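Local coordinates for single-stranded DNA-binding protein (Thermus aquaticus, PDB 2IHF) that binds single-stranded DNA and probably recruits partner proteins to their sites of action during DNA replication, recombination and repair, at residues A[53-58]-A[96-101]; A[152-157]-A[175-180]. The protein carries 1 engineered substitution. All coordinates share one frame; numbering follows the deposited sequence.

How the contacts relate
Contacts 1 and 2 sample the two OB folds of one chain, the first through a parallel strand pair and the second through an antiparallel one. Contact 1 comes first in sequence and lies in the first single-strand binding range, where strands 47-59 and 95-107 run parallel. Contact 2 follows it in the second range and joins strands 151-159 and 172-179 antiparallel. Their centres are 21 Å apart and their nearest atoms about 6 Å, so they do not touch. They nevertheless belong to one continuous sheet, because strands 5-22 and 128-145 pair antiparallel and link the two halves. With two such units per chain, the homodimer carries four, the number that other bacterial SSB proteins usually reach as tetramers.

Contact 1 of 2, residues A[53-58]-A[96-101]; sequences YHRVRL and EVQVRA
Arg57 and the backbone of Val99 to Ala101 hold these two parallel strands together. Arg57 N donates to Val99 O at 3.0 Å, and Arg57 O receives Ala101 N at 2.9 Å. One residue thus reaches both neighbours of Arg100, as parallel pairing requires; Arg100 NE adds a weak bond to the same oxygen. Two residues before Arg57 the strands have drawn apart, and a water spans the gap, donating to Arg55 O at 2.6 Å and accepting from Val99 N. This is the parallel seam between the third and fifth strands that closes the barrel of an OB fold. On the Val56 face, Val56 CG1, anti to its own nitrogen (chi1 170°), presses on Ala101 CB at 3.4 Å, tighter than ordinary van der Waals contact, while CG2 rests 4.1 Å from Val99 CB. The opposite face is polar. Gln98 OE1 sits 3.7 Å above the guanidinium plane of Arg57, over its centre, with the amide turned perpendicular to that plane, and a second water accepts from Arg57 NH1 and, weakly, from Gln98 NE2. Farther out, Asp31 forms a salt bridge with Arg57 NE and probably steadies the guanidinium under the glutamine. Val78 of strand 75-86 covers both Val56 and Ala101, and Leu201 of strand 194-203 packs on Val99.

Contact 2 of 2, residues A[152-157]-A[175-180]; sequences VVRLGL and EVQAWR
Arg154 reaches over its antiparallel partner strand to Gln177, its non-hydrogen-bonded pair. From CB, on the face it shares with Gln177, the chain turns at chi2 (69°) and again at chi3. CG passes 3.3 Å from Glu175 OE1, and CD lies 3.1 Å from that same oxygen. NE then runs above Gln177 CB, which lies over one face of the guanidinium. At the tip, NH2 donates to Gln177 OE1 at 2.6 Å, arriving from well above the amide plane. NH1 gives a weak bond to a water that in turn donates to Glu175 OE1, joining the opposite charges indirectly; Glu175 OE2 has its own salt bridge, with Arg139. Farther along this face, Val152 CG2 makes a CH-pi contact with Trp179, 3.8 Å from the centre of the six-membered ring and almost on its normal. Beneath, Leu155 CD1 packs tightly on Val176 CB, and paired backbone bonds join Val153 to Ala178 and Leu155 to Val176. The pairing is that of the second and third strands of the OB meander: strand 128-145 flanks 151-159, strand 217-221 runs parallel beside 172-179, and helix 180-186 lays Ala183 and Ala186 against Val153.

Contact 1 of 2, residues A[53-58]-A[96-101]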
ATOM      1  N   TYR A  53      13.707 -12.753   3.500  1.00 19.25           N
ATOM      2  CA  TYR A  53      13.230 -13.529   4.645  1.00 22.13           C
ATOM      3  C   TYR A  53      13.000 -12.522   5.757  1.00 19.11           C
ATOM      4  O   TYR A  53      13.940 -11.857   6.192  1.00 23.66           O
ATOM      5  CB  TYR A  53      14.285 -14.555   5.082  1.00 30.73           C
ATOM      6  CG  TYR A  53      14.750 -15.478   3.973  1.00 39.89           C
ATOM      7  CD1 TYR A  53      15.688 -15.054   3.028  1.00 37.71           C
ATOM      8  CD2 TYR A  53      14.240 -16.768   3.857  1.00 40.20           C
ATOM      9  CE1 TYR A  53      16.106 -15.893   1.998  1.00 32.85           C
ATOM     10  CE2 TYR A  53      14.650 -17.616   2.830  1.00 37.47           C
ATOM     11  CZ  TYR A  53      15.585 -17.173   1.906  1.00 33.56           C
ATOM     12  OH  TYR A  53      16.012 -18.016   0.903  1.00 47.06           O
ATOM     13  N   HIS A  54      11.754 -12.388   6.206  1.00 17.68           N
ATOM     14  CA  HIS A  54      11.461 -11.432   7.263  1.00 17.78           C
ATOM     15  C   HIS A  54      10.673 -11.991   8.421  1.00 17.14           C
ATOM     16  O   HIS A  54       9.696 -12.713   8.243  1.00 23.09           O
ATOM     17  CB  HIS A  54      10.696 -10.218   6.727  1.00 18.33           C
ATOM     18  CG  HIS A  54      11.500  -9.352   5.817  1.00 16.94           C
ATOM     19  ND1 HIS A  54      11.197  -9.193   4.483  1.00 28.10           N
ATOM     20  CD2 HIS A  54      12.616  -8.621   6.041  1.00 14.72           C
ATOM     21  CE1 HIS A  54      12.094  -8.403   3.924  1.00 19.22           C
ATOM     22  NE2 HIS A  54      12.966  -8.042   4.849  1.00 25.48           N
ATOM     23  N   ARG A  55      11.106 -11.630   9.620  1.00 24.72           N
ATOM     24  CA  ARG A  55      10.412 -12.051  10.818  1.00 31.85           C
ATOM     25  C   ARG A  55       9.319 -11.017  11.016  1.00 21.46           C
ATOM     26  O   ARG A  55       9.533  -9.816  10.825  1.00 24.70           O
ATOM     27  CB  ARG A  55      11.343 -12.051  12.034  1.00 31.54           C
ATOM     28  CG  ARG A  55      10.719 -12.689  13.272  1.00 38.04           C
ATOM     29  CD  ARG A  55      11.515 -12.386  14.521  1.00 48.69           C
ATOM     30  NE  ARG A  55      11.495 -10.959  14.823  1.00 56.95           N
ATOM     31  CZ  ARG A  55      11.971 -10.420  15.941  1.00 63.02           C
ATOM     32  NH1 ARG A  55      12.514 -11.195  16.878  1.00 49.96           N
ATOM     33  NH2 ARG A  55      11.893  -9.106  16.124  1.00 44.24           N
ATOM     34  N   VAL A  56       8.144 -11.486  11.390  1.00 14.75           N
ATOM     35  CA  VAL A  56       7.024 -10.594  11.619  1.00 17.22           C
ATOM     36  C   VAL A  56       6.471 -10.885  13.007  1.00 19.84           C
ATOM     37  O   VAL A  56       6.268 -12.044  13.367  1.00 24.76           O
ATOM     38  CB  VAL A  56       5.934 -10.815  10.538  1.00 22.40           C
ATOM     39  CG1 VAL A  56       4.675 -10.068  10.902  1.00 21.77           C
ATOM     40  CG2 VAL A  56       6.442 -10.335   9.178  1.00 23.45           C
ATOM     41  N   ARG A  57       6.238  -9.838  13.795  1.00 19.41           N
ATOM     42  CA  ARG A  57       5.717 -10.029  15.142  1.00 19.24           C
ATOM     43  C   ARG A  57       4.289  -9.563  15.352  1.00 27.54           C
ATOM     44  O   ARG A  57       3.969  -8.395  15.144  1.00 22.91           O
ATOM     45  CB  ARG A  57       6.617  -9.347  16.171  1.00 26.62           C
ATOM     46  CG  ARG A  57       6.008  -9.333  17.564  1.00 28.31           C
ATOM     47  CD  ARG A  57       7.037  -9.013  18.614  1.00 25.62           C
ATOM     48  NE  ARG A  57       8.124  -9.981  18.579  1.00 29.54           N
ATOM     49  CZ  ARG A  57       9.178  -9.945  19.389  1.00 39.16           C
ATOM     50  NH1 ARG A  57       9.278  -8.983  20.301  1.00 36.12           N
ATOM     51  NH2 ARG A  57      10.133 -10.862  19.279  1.00 37.87           N
ATOM     52  N   LEU A  58       3.445 -10.503  15.778  1.00 21.32           N
ATOM     53  CA  LEU A  58       2.031 -10.266  16.075  1.00 22.28           C
ATOM     54  C   LEU A  58       1.908 -10.214  17.591  1.00 24.04           C
ATOM     55  O   LEU A  58       2.593 -10.954  18.301  1.00 23.11           O
ATOM     56  CB  LEU A  58       1.167 -11.418  15.557  1.00 28.76           C
ATOM     57  CG  LEU A  58       0.112 -11.176  14.485  1.00 38.66           C
ATOM     58  CD1 LEU A  58      -0.721 -12.441  14.331  1.00 26.79           C
ATOM     59  CD2 LEU A  58      -0.774 -10.020  14.872  1.00 31.04           C
ATOM     60  N   GLU A  96      17.683  -2.507  16.258  1.00 39.31           N
ATOM     61  CA  GLU A  96      16.998  -3.482  15.422  1.00 33.00           C
ATOM     62  C   GLU A  96      15.723  -2.930  14.804  1.00 23.79           C
ATOM     63  O   GLU A  96      14.998  -2.161  15.436  1.00 27.82           O
ATOM     64  CB  GLU A  96      16.653  -4.732  16.226  1.00 38.77           C
ATOM     65  CG  GLU A  96      16.237  -5.885  15.339  1.00 41.87           C
ATOM     66  CD  GLU A  96      16.280  -7.218  16.048  1.00 42.31           C
ATOM     67  OE1 GLU A  96      15.387  -7.468  16.886  1.00 51.53           O
ATOM     68  OE2 GLU A  96      17.215  -8.006  15.770  1.00 58.46           O
ATOM     69  N   VAL A  97      15.471  -3.326  13.558  1.00 27.00           N
ATOM     70  CA  VAL A  97      14.269  -2.931  12.823  1.00 23.92           C
ATOM     71  C   VAL A  97      13.487  -4.215  12.499  1.00 20.89           C
ATOM     72  O   VAL A  97      13.984  -5.092  11.788  1.00 24.74           O
ATOM     73  CB  VAL A  97      14.620  -2.185  11.499  1.00 20.98           C
ATOM     74  CG1 VAL A  97      13.372  -1.990  10.665  1.00 15.53           C
ATOM     75  CG2 VAL A  97      15.244  -0.829  11.807  1.00 19.35           C
ATOM     76  N   GLN A  98      12.275  -4.326  13.037  1.00 22.71           N
ATOM     77  CA  GLN A  98      11.435  -5.501  12.807  1.00 24.31           C
ATOM     78  C   GLN A  98      10.062  -5.080  12.326  1.00 21.51           C
ATOM     79  O   GLN A  98       9.592  -3.979  12.615  1.00 19.68           O
ATOM     80  CB  GLN A  98      11.237  -6.310  14.101  1.00 28.12           C
ATOM     81  CG  GLN A  98      10.640  -5.472  15.265  1.00 41.65           C
ATOM     82  CD  GLN A  98       9.806  -6.279  16.273  1.00 53.98           C
ATOM     83  OE1 GLN A  98      10.226  -7.331  16.757  1.00 43.40           O
ATOM     84  NE2 GLN A  98       8.622  -5.767  16.598  1.00 54.30           N
ATOM     85  N   VAL A  99       9.411  -5.971  11.598  1.00 17.56           N
ATOM     86  CA  VAL A  99       8.069  -5.689  11.141  1.00 18.46           C
ATOM     87  C   VAL A  99       7.117  -6.096  12.272  1.00 19.29           C
ATOM     88  O   VAL A  99       7.163  -7.217  12.771  1.00 22.74           O
ATOM     89  CB  VAL A  99       7.736  -6.488   9.868  1.00 17.66           C
ATOM     90  CG1 VAL A  99       6.311  -6.207   9.438  1.00 16.69           C
ATOM     91  CG2 VAL A  99       8.702  -6.126   8.756  1.00 18.22           C
ATOM     92  N   ARG A 100       6.285  -5.159  12.696  1.00 15.34           N
ATOM     93  CA  ARG A 100       5.288  -5.416  13.722  1.00 17.19           C
ATOM     94  C   ARG A 100       3.999  -5.532  12.919  1.00 21.99           C
ATOM     95  O   ARG A 100       3.566  -4.561  12.306  1.00 23.43           O
ATOM     96  CB  ARG A 100       5.210  -4.224  14.681  1.00 28.00           C
ATOM     97  CG  ARG A 100       3.901  -4.084  15.461  1.00 31.09           C
ATOM     98  CD  ARG A 100       3.916  -4.867  16.751  1.00 38.73           C
ATOM     99  NE  ARG A 100       2.755  -5.742  16.833  1.00 50.41           N
ATOM    100  CZ  ARG A 100       1.491  -5.328  16.875  1.00 49.51           C
ATOM    101  NH1 ARG A 100       1.215  -4.027  16.852  1.00 67.32           N
ATOM    102  NH2 ARG A 100       0.501  -6.226  16.908  1.00 24.31           N
ATOM    103  N   ALA A 101       3.398  -6.715  12.888  1.00 15.70           N
ATOM    104  CA  ALA A 101       2.142  -6.892  12.150  1.00 17.78           C
ATOM    105  C   ALA A 101       0.932  -6.352  12.913  1.00 20.01           C
ATOM    106  O   ALA A 101       0.731  -6.667  14.084  1.00 27.96           O
ATOM    107  CB  ALA A 101       1.921  -8.367  11.836  1.00 24.61           C
TER
HETATM  108  O   HOH W   1      11.417  -8.030  10.824  1.00 40.79           O
HETATM  109  O   HOH W   2       8.258  -6.244  19.806  1.00 40.28           O

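Contact 2 of 2, residues A[152-157]-A[175-180]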
ATOM      1  N   VAL A 152      24.662   4.885  -6.181  1.00 25.94           N
ATOM      2  CA  VAL A 152      23.899   4.304  -5.078  1.00 32.68           C
ATOM      3  C   VAL A 152      23.982   5.225  -3.861  1.00 29.54           C
ATOM      4  O   VAL A 152      25.039   5.759  -3.549  1.00 26.80           O
ATOM      5  CB  VAL A 152      24.400   2.876  -4.700  1.00 36.51           C
ATOM      6  CG1 VAL A 152      25.862   2.915  -4.281  1.00 34.83           C
ATOM      7  CG2 VAL A 152      23.539   2.304  -3.582  1.00 24.75           C
ATOM      8  N   VAL A 153      22.858   5.424  -3.186  1.00 26.32           N
ATOM      9  CA  VAL A 153      22.843   6.294  -2.029  1.00 23.42           C
ATOM     10  C   VAL A 153      22.281   5.601  -0.805  1.00 24.91           C
ATOM     11  O   VAL A 153      21.487   4.672  -0.908  1.00 22.10           O
ATOM     12  CB  VAL A 153      22.028   7.584  -2.302  1.00 27.15           C
ATOM     13  CG1 VAL A 153      20.546   7.251  -2.421  1.00 28.05           C
ATOM     14  CG2 VAL A 153      22.263   8.599  -1.191  1.00 31.96           C
ATOM     15  N   ARG A 154      22.725   6.058   0.356  1.00 22.05           N
ATOM     16  CA  ARG A 154      22.278   5.537   1.634  1.00 25.64           C
ATOM     17  C   ARG A 154      21.850   6.760   2.422  1.00 30.87           C
ATOM     18  O   ARG A 154      22.554   7.761   2.455  1.00 27.51           O
ATOM     19  CB  ARG A 154      23.424   4.823   2.348  1.00 28.38           C
ATOM     20  CG  ARG A 154      23.074   4.277   3.735  1.00 46.69           C
ATOM     21  CD  ARG A 154      22.103   3.110   3.640  1.00 50.56           C
ATOM     22  NE  ARG A 154      22.562   2.101   2.684  1.00 50.37           N
ATOM     23  CZ  ARG A 154      22.636   0.798   2.940  1.00 55.42           C
ATOM     24  NH1 ARG A 154      22.288   0.331   4.131  1.00 50.92           N
ATOM     25  NH2 ARG A 154      23.048  -0.041   1.999  1.00 61.05           N
ATOM     26  N   LEU A 155      20.675   6.693   3.028  1.00 18.72           N
ATOM     27  CA  LEU A 155      20.205   7.808   3.823  1.00 22.89           C
ATOM     28  C   LEU A 155      19.457   7.328   5.052  1.00 21.72           C
ATOM     29  O   LEU A 155      18.918   6.222   5.066  1.00 18.76           O
ATOM     30  CB  LEU A 155      19.348   8.738   2.967  1.00 28.98           C
ATOM     31  CG  LEU A 155      18.223   8.124   2.153  1.00 24.88           C
ATOM     32  CD1 LEU A 155      16.975   8.047   3.012  1.00 36.57           C
ATOM     33  CD2 LEU A 155      17.967   8.969   0.919  1.00 27.51           C
ATOM     34  N   GLY A 156      19.460   8.152   6.094  1.00 18.58           N
ATOM     35  CA  GLY A 156      18.784   7.800   7.328  1.00 21.92           C
ATOM     36  C   GLY A 156      17.494   8.578   7.421  1.00 23.34           C
ATOM     37  O   GLY A 156      17.463   9.771   7.139  1.00 17.32           O
ATOM     38  N   LEU A 157      16.424   7.907   7.821  1.00 17.57           N
ATOM     39  CA  LEU A 157      15.125   8.552   7.923  1.00 16.31           C
ATOM     40  C   LEU A 157      14.564   8.459   9.338  1.00 22.33           C
ATOM     41  O   LEU A 157      14.658   7.417   9.985  1.00 24.68           O
ATOM     42  CB  LEU A 157      14.145   7.891   6.937  1.00 21.19           C
ATOM     43  CG  LEU A 157      12.876   8.663   6.598  1.00 27.15           C
ATOM     44  CD1 LEU A 157      13.265   9.944   5.892  1.00 24.32           C
ATOM     45  CD2 LEU A 157      11.965   7.837   5.717  1.00 23.08           C
ATOM     46  N   GLU A 175      16.881   3.058   7.708  1.00 23.42           N
ATOM     47  CA  GLU A 175      17.849   3.201   6.622  1.00 23.12           C
ATOM     48  C   GLU A 175      17.219   2.921   5.260  1.00 20.01           C
ATOM     49  O   GLU A 175      16.529   1.925   5.073  1.00 21.33           O
ATOM     50  CB  GLU A 175      19.032   2.257   6.841  1.00 24.87           C
ATOM     51  CG  GLU A 175      19.984   2.730   7.919  1.00 27.48           C
ATOM     52  CD  GLU A 175      20.655   4.049   7.561  1.00 20.55           C
ATOM     53  OE1 GLU A 175      21.335   4.115   6.509  1.00 26.91           O
ATOM     54  OE2 GLU A 175      20.503   5.021   8.336  1.00 25.39           O
ATOM     55  N   VAL A 176      17.474   3.810   4.309  1.00 18.77           N
ATOM     56  CA  VAL A 176      16.936   3.679   2.961  1.00 17.86           C
ATOM     57  C   VAL A 176      18.065   3.667   1.931  1.00 18.52           C
ATOM     58  O   VAL A 176      19.051   4.383   2.071  1.00 19.78           O
ATOM     59  CB  VAL A 176      15.978   4.869   2.619  1.00 18.76           C
ATOM     60  CG1 VAL A 176      15.467   4.745   1.195  1.00 13.65           C
ATOM     61  CG2 VAL A 176      14.810   4.919   3.600  1.00 18.42           C
ATOM     62  N   GLN A 177      17.924   2.841   0.903  1.00 17.62           N
ATOM     63  CA  GLN A 177      18.913   2.789  -0.157  1.00 19.46           C
ATOM     64  C   GLN A 177      18.210   2.932  -1.508  1.00 16.58           C
ATOM     65  O   GLN A 177      17.114   2.402  -1.709  1.00 19.15           O
ATOM     66  CB  GLN A 177      19.698   1.481  -0.106  1.00 19.99           C
ATOM     67  CG  GLN A 177      20.731   1.385  -1.234  1.00 22.48           C
ATOM     68  CD  GLN A 177      21.749   0.266  -1.050  1.00 37.31           C
ATOM     69  OE1 GLN A 177      22.840   0.477  -0.514  1.00 53.59           O
ATOM     70  NE2 GLN A 177      21.390  -0.933  -1.491  1.00 45.09           N
ATOM     71  N   ALA A 178      18.837   3.669  -2.425  1.00 18.57           N
ATOM     72  CA  ALA A 178      18.291   3.875  -3.758  1.00 18.75           C
ATOM     73  C   ALA A 178      19.410   3.740  -4.789  1.00 23.98           C
ATOM     74  O   ALA A 178      20.591   3.806  -4.448  1.00 22.32           O
ATOM     75  CB  ALA A 178      17.642   5.239  -3.862  1.00 17.15           C
ATOM     76  N   TRP A 179      19.022   3.564  -6.049  1.00 22.43           N
ATOM     77  CA  TRP A 179      19.969   3.371  -7.133  1.00 27.69           C
ATOM     78  C   TRP A 179      19.772   4.262  -8.336  1.00 25.13           C
ATOM     79  O   TRP A 179      18.700   4.844  -8.533  1.00 20.37           O
ATOM     80  CB  TRP A 179      19.895   1.934  -7.633  1.00 33.69           C
ATOM     81  CG  TRP A 179      20.165   0.922  -6.593  1.00 30.87           C
ATOM     82  CD1 TRP A 179      19.287   0.436  -5.659  1.00 30.12           C
ATOM     83  CD2 TRP A 179      21.418   0.276  -6.352  1.00 34.05           C
ATOM     84  NE1 TRP A 179      19.923  -0.480  -4.847  1.00 26.87           N
ATOM     85  CE2 TRP A 179      21.224  -0.597  -5.252  1.00 32.27           C
ATOM     86  CE3 TRP A 179      22.679   0.347  -6.958  1.00 34.90           C
ATOM     87  CZ2 TRP A 179      22.259  -1.392  -4.749  1.00 35.66           C
ATOM     88  CZ3 TRP A 179      23.703  -0.442  -6.456  1.00 34.95           C
ATOM     89  CH2 TRP A 179      23.484  -1.303  -5.360  1.00 38.29           C
ATOM     90  N   ARG A 180      20.831   4.328  -9.144  1.00 33.45           N
ATOM     91  CA  ARG A 180      20.859   5.069 -10.399  1.00 24.47           C
ATOM     92  C   ARG A 180      20.340   6.497 -10.324  1.00 18.26           C
ATOM     93  O   ARG A 180      20.827   7.284  -9.519  1.00 32.23           O
ATOM     94  CB  ARG A 180      20.111   4.247 -11.449  1.00 29.83           C
ATOM     95  CG  ARG A 180      20.666   2.816 -11.523  1.00 29.55           C
ATOM     96  CD  ARG A 180      19.913   1.904 -12.484  1.00 37.62           C
ATOM     97  NE  ARG A 180      20.479   0.551 -12.514  1.00 48.35           N
ATOM     98  CZ  ARG A 180      20.330  -0.359 -11.552  1.00 53.64           C
ATOM     99  NH1 ARG A 180      19.625  -0.088 -10.457  1.00 46.53           N
ATOM    100  NH2 ARG A 180      20.891  -1.552 -11.688  1.00 58.52           N
TER
HETATM  101  O   HOH W   3      23.452   1.935   6.067  1.00 39.78           O